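PDB 4LRL: HD domain protein from Enterococcus faecalis, which probably hydrolyses deoxyribonucleoside triphosphates such as dGTP, as an HD-domain phosphohydrolase under allosteric control by nucleotides. Local coordinates for residues C[261-264]-C[265-269]; C[102-105]-C[106-110]. One frame throughout, in Å; residues are numbered along the deposited sequence.

Interaction 1. Residues C[261-264]-C[265-269]; sequences QMYV and QVYFH. With TTP (thymidine-5'-triphosphate), chain S.
Tyr-263 meets Tyr-267 and Phe-268 in an aromatic cluster at the C-terminal end of helix 249-267. CD1 of Tyr-263 lies 3.6 Å from CD1 of Tyr-267, at the edge of the Tyr-267 ring, and the two ring planes stand 53° apart. The Phe-268 ring takes CB of Tyr-263 over its face as a CH-pi contact, 4.2 Å from the centroid. Met-262 runs beside Val-266. Its chain bends at chi2 and chi3 (both -58°), and this brings CE of Met-262 to 3.8 Å from CG2 of Val-266.

The backbone widens here into a pi-type turn. Met-262 O accepts from Val-266 N (2.8 Å) and from Tyr-267 N (3.1 Å), which come from opposite faces of the carbonyl plane. Tyr-263 O then pairs with Phe-268 N instead of Tyr-267 N.

Beyond this shell, Tyr-267 OH bonds Asp-215 and its ring stacks on Tyr-396. Tyr-263 OH bonds the backbone O of Asp-397. Gln-265 NE2 bonds Asp-254 of the second subunit.

The turn ends at His-269, the N-cap of helix 270-291, whose ND1 accepts from Val-271 N. That leaves NE2 of His-269 as the donor to TTP O2A, at 2.8 Å and in the imidazole plane. One ring thus caps a helix and binds the alpha-phosphate of dTTP, and the cap bond would hold NE2 turned to the nucleotide.

Interaction 2. Residues C[102-105]-C[106-110]; sequences CEIF and QRNYS
Glu-103 and Arg-107 form an i to i+4 salt bridge on the last turn of helix 87-108, in the HD domain. CG of Glu-103 is anti to the backbone N, and a bend at chi2 of 79° carries the carboxylate to Arg-107. Glu-103 OE2 receives Arg-107 NH1 at 3.3 Å, on its anti side. Glu-103 OE2 lies close to the guanidinium plane of Arg-107, but the carboxylate and guanidinium planes are 65° apart. The pair therefore meets through one oxygen and one nitrogen, not as a flat two-bond pair.

Arg-107 holds an unusual chi1 of 93° and bends again at chi3. Its guanidinium comes back along the helix toward Glu-103. Arg-107 of the fourth subunit lies close by, a meeting of like charges that the glutamate may partly offset.

Phe-105 turns into the protein, where it packs on Met-199 and, together with Tyr-109, on strand 235-238 at Pro-237. CD1 of Tyr-109 stands 4.3 Å from CD2 of Phe-105. One face of the Tyr-109 ring takes CB of its neighbour Asn-108.

Tyr-109 is the first residue to leave helical geometry. Tyr-109 N still bonds Phe-105 O at 2.9 Å, while its backbone pairs with that of Trp-119. Asn-108 closes the last turn with its side chain. Asn-108 ND2 donates to Ile-104 O at 3.2 Å, in the carbonyl plane and on a lone pair, and the weak bond from Asn-108 N shares that same oxygen.

Both interactions close a helix: residues 261-269 span the end of helix 249-267, and residues 102-110 span the end of helix 87-108. They do not touch. Their centres are 34 Å apart and their nearest atoms about 21 Å. Interaction 1 is buried and holds two residues of the dTTP pocket, to which Arg-41 of the third subunit and Arg-233 of the second subunit also contribute hydrogen bonds. The Tyr-267 side chain is about 10 Å from the nickel ion, and His-269 of the same helix end binds dTTP. Interaction 2 lies away from the annotated sites, its centre about 30 Å from the centre of the chain. Its helix still carries His-90, a nickel ligand, near the other end.

Interaction 1. Residues C[261-264]-C[265-269]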
loop_
_atom_site.group_PDB
_atom_site.type_symbol
_atom_site.label_atom_id
_atom_site.label_comp_id
_atom_site.label_asym_id
_atom_site.label_seq_id
_atom_site.Cartn_x
_atom_site.Cartn_y
_atom_site.Cartn_z
ATOM N N GLN C 261 -15.277 -0.157 -11.252
ATOM C CA GLN C 261 -15.130 0.915 -10.252
ATOM C C GLN C 261 -14.361 2.145 -10.740
ATOM O O GLN C 261 -14.736 3.270 -10.380
ATOM C CB GLN C 261 -14.689 0.422 -8.859
ATOM C CG GLN C 261 -13.386 -0.334 -8.792
ATOM C CD GLN C 261 -13.266 -1.208 -7.541
ATOM O OE1 GLN C 261 -14.104 -1.160 -6.634
ATOM N NE2 GLN C 261 -12.208 -2.023 -7.497
ATOM N N MET C 262 -13.341 1.948 -11.589
ATOM C CA MET C 262 -12.653 3.074 -12.244
ATOM C C MET C 262 -13.619 3.903 -13.127
ATOM O O MET C 262 -13.649 5.133 -13.018
ATOM C CB MET C 262 -11.437 2.613 -13.058
ATOM C CG MET C 262 -10.188 2.214 -12.250
ATOM S SD MET C 262 -9.491 3.494 -11.153
ATOM C CE MET C 262 -9.187 4.768 -12.384
ATOM N N TYR C 263 -14.396 3.229 -13.985
ATOM C CA TYR C 263 -15.434 3.878 -14.808
ATOM C C TYR C 263 -16.334 4.775 -13.976
ATOM O O TYR C 263 -16.375 5.986 -14.207
ATOM C CB TYR C 263 -16.320 2.849 -15.519
ATOM C CG TYR C 263 -15.711 2.153 -16.723
ATOM C CD1 TYR C 263 -14.334 1.938 -16.820
ATOM C CD2 TYR C 263 -16.525 1.662 -17.746
ATOM C CE1 TYR C 263 -13.778 1.288 -17.911
ATOM C CE2 TYR C 263 -15.977 0.999 -18.847
ATOM C CZ TYR C 263 -14.595 0.823 -18.916
ATOM O OH TYR C 263 -14.028 0.166 -19.985
ATOM N N VAL C 264 -17.032 4.173 -13.001
ATOM C CA VAL C 264 -18.048 4.868 -12.201
ATOM C C VAL C 264 -17.495 5.956 -11.278
ATOM O O VAL C 264 -18.151 6.976 -11.077
ATOM C CB VAL C 264 -18.981 3.899 -11.392
ATOM C CG1 VAL C 264 -19.797 3.027 -12.325
ATOM C CG2 VAL C 264 -18.201 3.043 -10.398
ATOM N N GLN C 265 -16.295 5.745 -10.741
ATOM C CA GLN C 265 -15.715 6.644 -9.748
ATOM C C GLN C 265 -14.833 7.712 -10.371
ATOM O O GLN C 265 -14.742 8.825 -9.846
ATOM C CB GLN C 265 -14.910 5.864 -8.710
ATOM C CG GLN C 265 -15.775 5.124 -7.705
ATOM C CD GLN C 265 -15.057 3.958 -7.024
ATOM O OE1 GLN C 265 -13.824 3.922 -6.943
ATOM N NE2 GLN C 265 -15.840 2.993 -6.525
ATOM N N VAL C 266 -14.182 7.375 -11.479
ATOM C CA VAL C 266 -13.208 8.285 -12.072
ATOM C C VAL C 266 -13.627 8.791 -13.457
ATOM O O VAL C 266 -13.968 9.965 -13.603
ATOM C CB VAL C 266 -11.787 7.662 -12.098
ATOM C CG1 VAL C 266 -10.781 8.580 -12.822
ATOM C CG2 VAL C 266 -11.336 7.356 -10.681
ATOM N N TYR C 267 -13.629 7.907 -14.451
ATOM C CA TYR C 267 -13.851 8.315 -15.834
ATOM C C TYR C 267 -15.189 9.020 -16.047
ATOM O O TYR C 267 -15.272 9.933 -16.865
ATOM C CB TYR C 267 -13.686 7.132 -16.817
ATOM C CG TYR C 267 -12.368 6.365 -16.679
ATOM C CD1 TYR C 267 -12.325 4.984 -16.844
ATOM C CD2 TYR C 267 -11.175 7.020 -16.368
ATOM C CE1 TYR C 267 -11.135 4.276 -16.715
ATOM C CE2 TYR C 267 -9.981 6.314 -16.227
ATOM C CZ TYR C 267 -9.974 4.941 -16.405
ATOM O OH TYR C 267 -8.797 4.234 -16.268
ATOM N N PHE C 268 -16.218 8.610 -15.307
ATOM C CA PHE C 268 -17.561 9.157 -15.496
ATOM C C PHE C 268 -17.870 10.331 -14.566
ATOM O O PHE C 268 -19.005 10.804 -14.541
ATOM C CB PHE C 268 -18.637 8.078 -15.312
ATOM C CG PHE C 268 -18.590 6.962 -16.335
ATOM C CD1 PHE C 268 -17.779 7.045 -17.467
ATOM C CD2 PHE C 268 -19.395 5.832 -16.172
ATOM C CE1 PHE C 268 -17.760 6.020 -18.413
ATOM C CE2 PHE C 268 -19.385 4.801 -17.112
ATOM C CZ PHE C 268 -18.559 4.896 -18.233
ATOM N N HIS C 269 -16.869 10.798 -13.810
ATOM C CA HIS C 269 -17.092 11.837 -12.803
ATOM C C HIS C 269 -17.684 13.109 -13.398
ATOM O O HIS C 269 -17.134 13.662 -14.356
ATOM C CB HIS C 269 -15.818 12.180 -12.033
ATOM C CG HIS C 269 -16.089 12.813 -10.705
ATOM N ND1 HIS C 269 -16.530 14.113 -10.575
ATOM C CD2 HIS C 269 -16.026 12.310 -9.448
ATOM C CE1 HIS C 269 -16.718 14.387 -9.295
ATOM N NE2 HIS C 269 -16.415 13.310 -8.589
HETATM P PA TTP S . -16.553 14.624 -4.610
HETATM O O1A TTP S . -16.481 16.092 -4.281
HETATM O O2A TTP S . -16.982 14.198 -5.987
HETATM O O3A TTP S . -17.489 13.828 -3.554
HETATM P PB TTP S . -17.569 14.003 -1.935
HETATM O O1B TTP S . -16.168 14.021 -1.369
HETATM O O2B TTP S . -18.481 12.913 -1.415
HETATM O O3B TTP S . -18.243 15.463 -1.642
HETATM P PG TTP S . -19.167 16.390 -2.622
HETATM O O1G TTP S . -19.967 17.222 -1.635
HETATM O O2G TTP S . -19.999 15.418 -3.443
HETATM O O3G TTP S . -18.221 17.243 -3.437
HETATM O "O5'" TTP S . -15.098 14.000 -4.350
HETATM C "C5'" TTP S . -14.038 14.732 -3.732
HETATM C "C4'" TTP S . -12.723 14.000 -3.964
HETATM O "O4'" TTP S . -12.913 12.602 -3.717
HETATM C "C3'" TTP S . -12.250 14.154 -5.400
HETATM O "O3'" TTP S . -10.862 14.461 -5.465
HETATM C "C2'" TTP S . -12.439 12.792 -6.026
HETATM C "C1'" TTP S . -12.498 11.834 -4.848
HETATM N N1 TTP S . -13.429 10.741 -5.142
HETATM C C2 TTP S . -13.013 9.377 -5.008
HETATM O O2 TTP S . -11.850 9.091 -4.626
HETATM N N3 TTP S . -13.882 8.383 -5.289
HETATM C C4 TTP S . -15.134 8.667 -5.701
HETATM O O4 TTP S . -15.914 7.719 -5.954
HETATM C C5 TTP S . -15.563 10.000 -5.842
HETATM C C5M TTP S . -16.963 10.351 -6.302
HETATM C C6 TTP S . -14.679 11.033 -5.555
#

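Interaction 2. Residues C[102-105]-C[106-110]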
loop_
_atom_site.group_PDB
_atom_site.type_symbol
_atom_site.label_atom_id
_atom_site.label_comp_id
_atom_site.label_asym_id
_atom_site.label_seq_id
_atom_site.Cartn_x
_atom_site.Cartn_y
_atom_site.Cartn_z
ATOM N N CYS C 102 4.846 -11.672 -23.360
ATOM C CA CYS C 102 5.629 -12.349 -24.385
ATOM C C CYS C 102 6.701 -13.237 -23.767
ATOM O O CYS C 102 6.952 -14.344 -24.241
ATOM C CB CYS C 102 6.282 -11.329 -25.311
ATOM S SG CYS C 102 5.142 -10.480 -26.411
ATOM N N GLU C 103 7.320 -12.733 -22.706
ATOM C CA GLU C 103 8.347 -13.448 -21.966
ATOM C C GLU C 103 7.774 -14.737 -21.365
ATOM O O GLU C 103 8.344 -15.814 -21.537
ATOM C CB GLU C 103 8.917 -12.533 -20.875
ATOM C CG GLU C 103 10.165 -13.052 -20.204
ATOM C CD GLU C 103 11.434 -12.852 -21.025
ATOM O OE1 GLU C 103 11.504 -11.901 -21.830
ATOM O OE2 GLU C 103 12.380 -13.645 -20.846
ATOM N N ILE C 104 6.635 -14.611 -20.687
ATOM C CA ILE C 104 5.914 -15.747 -20.109
ATOM C C ILE C 104 5.448 -16.721 -21.199
ATOM O O ILE C 104 5.589 -17.936 -21.061
ATOM C CB ILE C 104 4.715 -15.247 -19.251
ATOM C CG1 ILE C 104 5.225 -14.588 -17.962
ATOM C CG2 ILE C 104 3.754 -16.373 -18.909
ATOM C CD1 ILE C 104 4.235 -13.606 -17.321
ATOM N N PHE C 105 4.911 -16.170 -22.284
ATOM C CA PHE C 105 4.425 -16.963 -23.413
ATOM C C PHE C 105 5.555 -17.781 -24.008
ATOM O O PHE C 105 5.371 -18.958 -24.338
ATOM C CB PHE C 105 3.831 -16.052 -24.488
ATOM C CG PHE C 105 2.371 -15.715 -24.287
ATOM C CD1 PHE C 105 1.616 -15.212 -25.348
ATOM C CD2 PHE C 105 1.743 -15.912 -23.052
ATOM C CE1 PHE C 105 0.267 -14.893 -25.190
ATOM C CE2 PHE C 105 0.392 -15.597 -22.878
ATOM C CZ PHE C 105 -0.351 -15.087 -23.955
ATOM N N GLN C 106 6.726 -17.157 -24.142
ATOM C CA GLN C 106 7.859 -17.821 -24.779
ATOM C C GLN C 106 8.421 -18.952 -23.926
ATOM O O GLN C 106 8.687 -20.036 -24.444
ATOM C CB GLN C 106 8.950 -16.818 -25.196
ATOM C CG GLN C 106 10.261 -17.437 -25.741
ATOM C CD GLN C 106 10.062 -18.487 -26.850
ATOM O OE1 GLN C 106 9.060 -18.484 -27.573
ATOM N NE2 GLN C 106 11.031 -19.390 -26.982
ATOM N N ARG C 107 8.565 -18.727 -22.624
ATOM C CA ARG C 107 9.194 -19.758 -21.788
ATOM C C ARG C 107 8.264 -20.885 -21.293
ATOM O O ARG C 107 8.743 -21.914 -20.828
ATOM C CB ARG C 107 10.035 -19.142 -20.654
ATOM C CG ARG C 107 9.327 -18.938 -19.332
ATOM C CD ARG C 107 10.312 -18.461 -18.260
ATOM N NE ARG C 107 10.841 -17.118 -18.535
ATOM C CZ ARG C 107 10.801 -16.093 -17.683
ATOM N NH1 ARG C 107 11.323 -14.925 -18.038
ATOM N NH2 ARG C 107 10.257 -16.227 -16.475
ATOM N N ASN C 108 6.952 -20.701 -21.413
ATOM C CA ASN C 108 5.997 -21.698 -20.921
ATOM C C ASN C 108 5.058 -22.250 -21.993
ATOM O O ASN C 108 4.585 -23.385 -21.891
ATOM C CB ASN C 108 5.181 -21.137 -19.750
ATOM C CG ASN C 108 6.040 -20.778 -18.553
ATOM O OD1 ASN C 108 6.586 -21.644 -17.874
ATOM N ND2 ASN C 108 6.161 -19.491 -18.293
ATOM N N TYR C 109 4.788 -21.449 -23.019
ATOM C CA TYR C 109 3.801 -21.827 -24.026
ATOM C C TYR C 109 4.275 -21.593 -25.454
ATOM O O TYR C 109 3.498 -21.158 -26.302
ATOM C CB TYR C 109 2.491 -21.072 -23.790
ATOM C CG TYR C 109 2.015 -21.079 -22.361
ATOM C CD1 TYR C 109 2.129 -19.943 -21.570
ATOM C CD2 TYR C 109 1.452 -22.223 -21.798
ATOM C CE1 TYR C 109 1.697 -19.936 -20.248
ATOM C CE2 TYR C 109 1.023 -22.232 -20.476
ATOM C CZ TYR C 109 1.152 -21.080 -19.708
ATOM O OH TYR C 109 0.722 -21.078 -18.408
ATOM N N SER C 110 5.547 -21.870 -25.717
ATOM C CA SER C 110 6.105 -21.678 -27.056
ATOM C C SER C 110 5.483 -22.680 -28.034
ATOM O O SER C 110 4.890 -23.684 -27.617
ATOM C CB SER C 110 7.627 -21.829 -27.032
ATOM O OG SER C 110 8.002 -23.197 -27.044
#